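Local coordinates for FOG-3 protein (Caenorhabditis elegans, PDB 5TD6) that helps specify sperm fate in the nematode germline within an RNA-binding multimer, its BTG/Tob domain being the part described here, at residues F11-L16 with R23-F28; I58-S63 with M88-N93. The protein carries 2 engineered substitutions. One frame throughout, in Å; residues are numbered along the deposited sequence. Where two conformers were deposited one is given.

Overall arrangement
Contact 1 is apolar packing of 11-16, which runs on from helix 2-13, against helix 22-41: all five touching residues are buried, meeting through methyls, a thiol and one phenyl ring. Contact 2 is partly buried and pairs strand 58-59 with strand 89-93, so four hydrogen bonds carry it, three between backbone atoms and one to a threonine hydroxyl. Their centres lie about 16 Å apart, yet they meet through helix 2-13, which packs against helix 22-41 in contact 1 and also faces the sheet. Met88 and Ile90 make the link: Phe11 CE2 lies 3.7 Å from Met88 SD and 4.0 Å from Ile90 CD1, and Tyr15 OH is 3.4 Å from Met88 CE.

Contact 1 of 2, residues F11-L16 with R23-F28; sequences FVCRYL and RPVGIF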
loop_
_atom_site.group_PDB
_atom_site.type_symbol
_atom_site.label_atom_id
_atom_site.label_comp_id
_atom_site.label_asym_id
_atom_site.label_seq_id
_atom_site.Cartn_x
_atom_site.Cartn_y
_atom_site.Cartn_z
ATOM N N PHE B 11 -2.266 -4.822 -3.219
ATOM C CA PHE B 11 -3.686 -4.789 -3.569
ATOM C C PHE B 11 -4.327 -6.178 -3.489
ATOM O O PHE B 11 -5.394 -6.353 -2.895
ATOM C CB PHE B 11 -3.881 -4.221 -4.980
ATOM C CG PHE B 11 -5.336 -4.152 -5.406
ATOM C CD1 PHE B 11 -6.134 -3.084 -5.031
ATOM C CD2 PHE B 11 -5.900 -5.164 -6.164
ATOM C CE1 PHE B 11 -7.449 -3.004 -5.423
ATOM C CE2 PHE B 11 -7.230 -5.089 -6.556
ATOM C CZ PHE B 11 -8.003 -4.016 -6.176
ATOM N N VAL B 12 -3.675 -7.158 -4.094
ATOM C CA VAL B 12 -4.176 -8.525 -4.081
ATOM C C VAL B 12 -4.180 -9.120 -2.665
ATOM O O VAL B 12 -5.152 -9.759 -2.252
ATOM C CB VAL B 12 -3.345 -9.427 -5.018
ATOM C CG1 VAL B 12 -3.833 -10.883 -4.942
ATOM C CG2 VAL B 12 -3.425 -8.909 -6.456
ATOM N N CYS B 13 -3.094 -8.913 -1.928
ATOM C CA CYS B 13 -2.969 -9.437 -0.572
ATOM C C CYS B 13 -3.957 -8.821 0.415
ATOM O O CYS B 13 -4.270 -9.449 1.425
ATOM C CB CYS B 13 -1.545 -9.250 -0.059
ATOM S SG CYS B 13 -0.392 -10.369 -0.899
ATOM N N ARG B 14 -4.466 -7.622 0.132
ATOM C CA ARG B 14 -5.479 -7.037 1.020
ATOM C C ARG B 14 -6.792 -7.829 0.997
ATOM O O ARG B 14 -7.639 -7.651 1.884
ATOM C CB ARG B 14 -5.730 -5.550 0.687
ATOM C CG ARG B 14 -4.565 -4.636 1.198
ATOM C CD ARG B 14 -4.904 -3.118 1.165
ATOM N NE ARG B 14 -5.048 -2.549 -0.188
ATOM C CZ ARG B 14 -4.035 -2.121 -0.952
ATOM N NH1 ARG B 14 -2.772 -2.204 -0.529
ATOM N NH2 ARG B 14 -4.282 -1.594 -2.144
ATOM N N TYR B 15 -6.966 -8.710 0.007
ATOM C CA TYR B 15 -8.095 -9.660 0.030
ATOM C C TYR B 15 -7.805 -10.881 0.915
ATOM O O TYR B 15 -8.730 -11.622 1.309
ATOM C CB TYR B 15 -8.440 -10.158 -1.377
ATOM C CG TYR B 15 -9.142 -9.150 -2.267
ATOM C CD1 TYR B 15 -10.501 -8.892 -2.135
ATOM C CD2 TYR B 15 -8.440 -8.474 -3.255
ATOM C CE1 TYR B 15 -11.143 -7.970 -2.964
ATOM C CE2 TYR B 15 -9.070 -7.556 -4.085
ATOM C CZ TYR B 15 -10.417 -7.306 -3.934
ATOM O OH TYR B 15 -11.032 -6.392 -4.762
ATOM N N LEU B 16 -6.523 -11.097 1.199
ATOM C CA LEU B 16 -6.063 -12.284 1.903
ATOM C C LEU B 16 -5.817 -12.030 3.382
ATOM O O LEU B 16 -5.999 -12.943 4.194
ATOM C CB LEU B 16 -4.775 -12.828 1.258
ATOM C CG LEU B 16 -4.876 -13.050 -0.262
ATOM C CD1 LEU B 16 -3.583 -13.624 -0.850
ATOM C CD2 LEU B 16 -6.070 -13.942 -0.609
ATOM N N ARG B 23 2.380 -15.980 7.488
ATOM C CA ARG B 23 3.570 -16.504 6.832
ATOM C C ARG B 23 3.300 -16.932 5.379
ATOM O O ARG B 23 4.053 -16.540 4.487
ATOM C CB ARG B 23 4.172 -17.655 7.656
ATOM C CG ARG B 23 4.725 -17.183 9.006
ATOM C CD ARG B 23 4.824 -18.311 10.036
ATOM N NE ARG B 23 5.430 -17.860 11.292
ATOM C CZ ARG B 23 4.745 -17.417 12.345
ATOM N NH1 ARG B 23 3.418 -17.361 12.306
ATOM N NH2 ARG B 23 5.387 -17.029 13.443
ATOM N N PRO B 24 2.230 -17.708 5.124
ATOM C CA PRO B 24 1.962 -18.050 3.719
ATOM C C PRO B 24 1.610 -16.844 2.832
ATOM O O PRO B 24 2.084 -16.779 1.693
ATOM C CB PRO B 24 0.762 -19.008 3.806
ATOM C CG PRO B 24 0.778 -19.527 5.183
ATOM C CD PRO B 24 1.310 -18.417 6.034
ATOM N N VAL B 25 0.774 -15.932 3.330
ATOM C CA VAL B 25 0.466 -14.704 2.588
ATOM C C VAL B 25 1.748 -13.976 2.164
ATOM O O VAL B 25 1.857 -13.497 1.028
ATOM C CB VAL B 25 -0.407 -13.725 3.413
ATOM C CG1 VAL B 25 -0.511 -12.377 2.709
ATOM C CG2 VAL B 25 -1.783 -14.296 3.614
ATOM N N GLY B 26 2.717 -13.903 3.074
ATOM C CA GLY B 26 3.970 -13.220 2.780
ATOM C C GLY B 26 4.748 -13.876 1.657
ATOM O O GLY B 26 5.427 -13.212 0.857
ATOM N N ILE B 27 4.643 -15.194 1.586
ATOM C CA ILE B 27 5.399 -15.968 0.612
ATOM C C ILE B 27 4.649 -15.920 -0.712
ATOM O O ILE B 27 5.244 -15.883 -1.788
ATOM C CB ILE B 27 5.621 -17.422 1.112
ATOM C CG1 ILE B 27 6.533 -17.403 2.338
ATOM C CG2 ILE B 27 6.236 -18.304 0.031
ATOM C CD1 ILE B 27 6.640 -18.716 3.053
ATOM N N PHE B 28 3.328 -15.889 -0.623
ATOM C CA PHE B 28 2.510 -15.690 -1.802
ATOM C C PHE B 28 2.821 -14.345 -2.464
ATOM O O PHE B 28 2.960 -14.260 -3.683
ATOM C CB PHE B 28 1.039 -15.771 -1.437
ATOM C CG PHE B 28 0.124 -15.305 -2.518
ATOM C CD1 PHE B 28 -0.267 -16.165 -3.538
ATOM C CD2 PHE B 28 -0.345 -13.998 -2.523
ATOM C CE1 PHE B 28 -1.136 -15.733 -4.538
ATOM C CE2 PHE B 28 -1.207 -13.554 -3.524
ATOM C CZ PHE B 28 -1.601 -14.417 -4.536
#
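A helical hairpin of the BTG/Tob domain is closed here, where Val12, Cys13 and Leu16 meet Val25 and Phe28 of helix 22-41. Val12, Cys13 and Leu16 gather along the CD2-CE2 side of the Phe28 ring. Leu16 touches it most closely: CD1 lies 3.6 Å from Phe28 CE2 and almost as near CD2, coming in obliquely, with the two side chains crossing at about a right angle. Val12 CG1 reaches the ring edge, 4.0 Å from Phe28 CE2. Cys13 SG also sits at the edge, 5.2 Å from the ring centroid of Phe28 and 89° off the ring normal, a sulfur-aromatic contact made in the ring plane. The Phe28 ring can extend to these partners because CG is anti to the backbone N (chi1 168°). Segments 11-16 and 23-28 run in broadly opposed senses, and Val25, one turn before Phe28, continues the seam. Its methyls divide the work: CG1 is 4.1 Å from Cys13 SG, whereas CG2 lies 4.1 Å from Leu16 CB. With an alanine in place of Phe28, the ring that Leu16 CD1, Val12 CG1 and Cys13 SG all touch would be gone, which would probably open a gap between the two segments. Helix 65-71 covers the same region, with Phe66 against Val12 and Ser69 against Phe28, while Ile20 of the connecting loop packs on Val25.

Contact 2 of 2, residues I58-S63 with M88-N93; sequences INTTTS and MIIFAN
Side chains of Ile58 and Ile90 lie on one face of the antiparallel sheet, those of Asn59 and Ile89 on the other, as the pairing of strands 58-59 and 89-93 requires. Ile58 and Ile90 form a hydrogen-bonded pair: Ile58 N to Ile90 O is 2.9 Å and nearly straight at 169°, and Ile90 N returns a bond to Ile58 O. In the Ile58 conformer described, CG1 comes within 4.0 Å of Ile90 CB, and the two side chains cross obliquely on the face that Leu8 of helix 2-13 covers. Asn59 and Ile89 are the non-hydrogen-bonded pair, where Asn59 ND2 approaches Ile89 CG1 at 3.8 Å. The amide oxygen turns the other way, back to its own chain: OD1 receives Thr61 N at 2.8 Å in the carbonyl plane, an Asx turn, and also Thr62 N, which approaches from above that plane. Asn59 N donates to Ser63 OG and Asn59 O accepts from Ser63 N, bonds that go with the tight turn of 60-63. Past the last bridge, Thr60 N still bonds Met88 O at 2.9 Å, while Thr60 CG2 rests 3.8 Å from Met88 CB. With chi1 at 59°, Thr60 OG1 stands between its own N and carbonyl carbon, hydrogen-bonded to Pro85 O and accepting from Met88 N at 3.1 Å, bent to 152° at the hydrogen.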
loop_
_atom_site.group_PDB
_atom_site.type_symbol
_atom_site.label_atom_id
_atom_site.label_comp_id
_atom_site.label_asym_id
_atom_site.label_seq_id
_atom_site.Cartn_x
_atom_site.Cartn_y
_atom_site.Cartn_z
ATOM N N ILE B 58 -3.525 -8.301 -15.902
ATOM C CA ILE B 58 -3.821 -9.621 -15.363
ATOM C C ILE B 58 -5.274 -9.697 -14.940
ATOM O O ILE B 58 -5.933 -8.680 -14.725
ATOM C CB ILE B 58 -2.921 -10.000 -14.167
ATOM C CG1 ILE B 58 -3.121 -9.033 -13.001
ATOM C CG2 ILE B 58 -1.457 -10.081 -14.593
ATOM C CD1 ILE B 58 -2.176 -9.279 -11.849
ATOM N N ASN B 59 -5.778 -10.926 -14.890
ATOM C CA ASN B 59 -7.176 -11.240 -14.586
ATOM C C ASN B 59 -7.223 -12.189 -13.389
ATOM O O ASN B 59 -6.606 -13.258 -13.418
ATOM C CB ASN B 59 -7.838 -11.860 -15.820
ATOM C CG ASN B 59 -9.330 -12.127 -15.638
ATOM O OD1 ASN B 59 -9.758 -12.838 -14.718
ATOM N ND2 ASN B 59 -10.127 -11.558 -16.533
ATOM N N THR B 60 -7.940 -11.807 -12.333
ATOM C CA THR B 60 -7.908 -12.579 -11.091
ATOM C C THR B 60 -8.451 -14.004 -11.256
ATOM O O THR B 60 -8.193 -14.885 -10.427
ATOM C CB THR B 60 -8.696 -11.881 -9.967
ATOM O OG1 THR B 60 -10.060 -11.705 -10.365
ATOM C CG2 THR B 60 -8.069 -10.520 -9.629
ATOM N N THR B 61 -9.189 -14.231 -12.332
ATOM C CA THR B 61 -9.729 -15.557 -12.593
ATOM C C THR B 61 -8.868 -16.341 -13.583
ATOM O O THR B 61 -8.464 -17.473 -13.306
ATOM C CB THR B 61 -11.160 -15.473 -13.144
ATOM O OG1 THR B 61 -12.035 -14.956 -12.131
ATOM C CG2 THR B 61 -11.637 -16.851 -13.577
ATOM N N THR B 62 -8.575 -15.730 -14.730
ATOM C CA THR B 62 -7.965 -16.466 -15.831
ATOM C C THR B 62 -6.439 -16.382 -15.925
ATOM O O THR B 62 -5.831 -17.135 -16.685
ATOM C CB THR B 62 -8.554 -16.008 -17.172
ATOM O OG1 THR B 62 -8.109 -14.682 -17.481
ATOM C CG2 THR B 62 -10.073 -16.040 -17.108
ATOM N N SER B 63 -5.812 -15.476 -15.179
ATOM C CA SER B 63 -4.348 -15.436 -15.150
ATOM C C SER B 63 -3.833 -16.474 -14.175
ATOM O O SER B 63 -4.242 -16.505 -13.012
ATOM C CB SER B 63 -3.824 -14.056 -14.766
ATOM O OG SER B 63 -4.031 -13.113 -15.799
ATOM N N MET B 88 -11.736 -9.817 -12.118
ATOM C CA MET B 88 -11.195 -8.463 -12.030
ATOM C C MET B 88 -9.953 -8.320 -12.906
ATOM O O MET B 88 -9.080 -9.189 -12.902
ATOM C CB MET B 88 -10.867 -8.122 -10.591
ATOM C CG MET B 88 -10.255 -6.758 -10.418
ATOM S SD MET B 88 -9.972 -6.498 -8.680
ATOM C CE MET B 88 -11.628 -6.142 -8.079
ATOM N N ILE B 89 -9.882 -7.237 -13.677
ATOM C CA ILE B 89 -8.730 -7.002 -14.534
ATOM C C ILE B 89 -7.892 -5.882 -13.924
ATOM O O ILE B 89 -8.410 -4.808 -13.634
ATOM C CB ILE B 89 -9.142 -6.646 -15.977
ATOM C CG1 ILE B 89 -10.018 -7.755 -16.576
ATOM C CG2 ILE B 89 -7.922 -6.431 -16.855
ATOM C CD1 ILE B 89 -10.935 -7.272 -17.665
ATOM N N ILE B 90 -6.611 -6.163 -13.699
ATOM C CA ILE B 90 -5.691 -5.237 -13.031
ATOM C C ILE B 90 -4.542 -4.888 -13.969
ATOM O O ILE B 90 -3.964 -5.763 -14.613
ATOM C CB ILE B 90 -5.128 -5.844 -11.730
ATOM C CG1 ILE B 90 -6.269 -6.388 -10.873
ATOM C CG2 ILE B 90 -4.316 -4.804 -10.937
ATOM C CD1 ILE B 90 -5.805 -7.137 -9.632
ATOM N N PHE B 91 -4.249 -3.598 -14.069
ATOM C CA PHE B 91 -3.204 -3.088 -14.949
ATOM C C PHE B 91 -2.092 -2.484 -14.105
ATOM O O PHE B 91 -2.355 -1.854 -13.075
ATOM C CB PHE B 91 -3.745 -2.006 -15.903
ATOM C CG PHE B 91 -4.770 -2.501 -16.893
ATOM C CD1 PHE B 91 -6.089 -2.711 -16.513
ATOM C CD2 PHE B 91 -4.422 -2.729 -18.212
ATOM C CE1 PHE B 91 -7.030 -3.152 -17.428
ATOM C CE2 PHE B 91 -5.361 -3.176 -19.133
ATOM C CZ PHE B 91 -6.666 -3.390 -18.737
ATOM N N ALA B 92 -0.858 -2.670 -14.549
ATOM C CA ALA B 92 0.286 -2.016 -13.942
ATOM C C ALA B 92 1.137 -1.420 -15.054
ATOM O O ALA B 92 1.678 -2.141 -15.892
ATOM C CB ALA B 92 1.085 -2.991 -13.093
ATOM N N ASN B 93 1.207 -0.090 -15.064
ATOM C CA ASN B 93 2.029 0.691 -15.972
ATOM C C ASN B 93 3.016 1.548 -15.171
ATOM O O ASN B 93 2.780 1.814 -13.988
ATOM C CB ASN B 93 1.161 1.616 -16.828
ATOM C CG ASN B 93 0.224 0.867 -17.757
ATOM O OD1 ASN B 93 0.478 -0.278 -18.137
ATOM N ND2 ASN B 93 -0.865 1.533 -18.151
#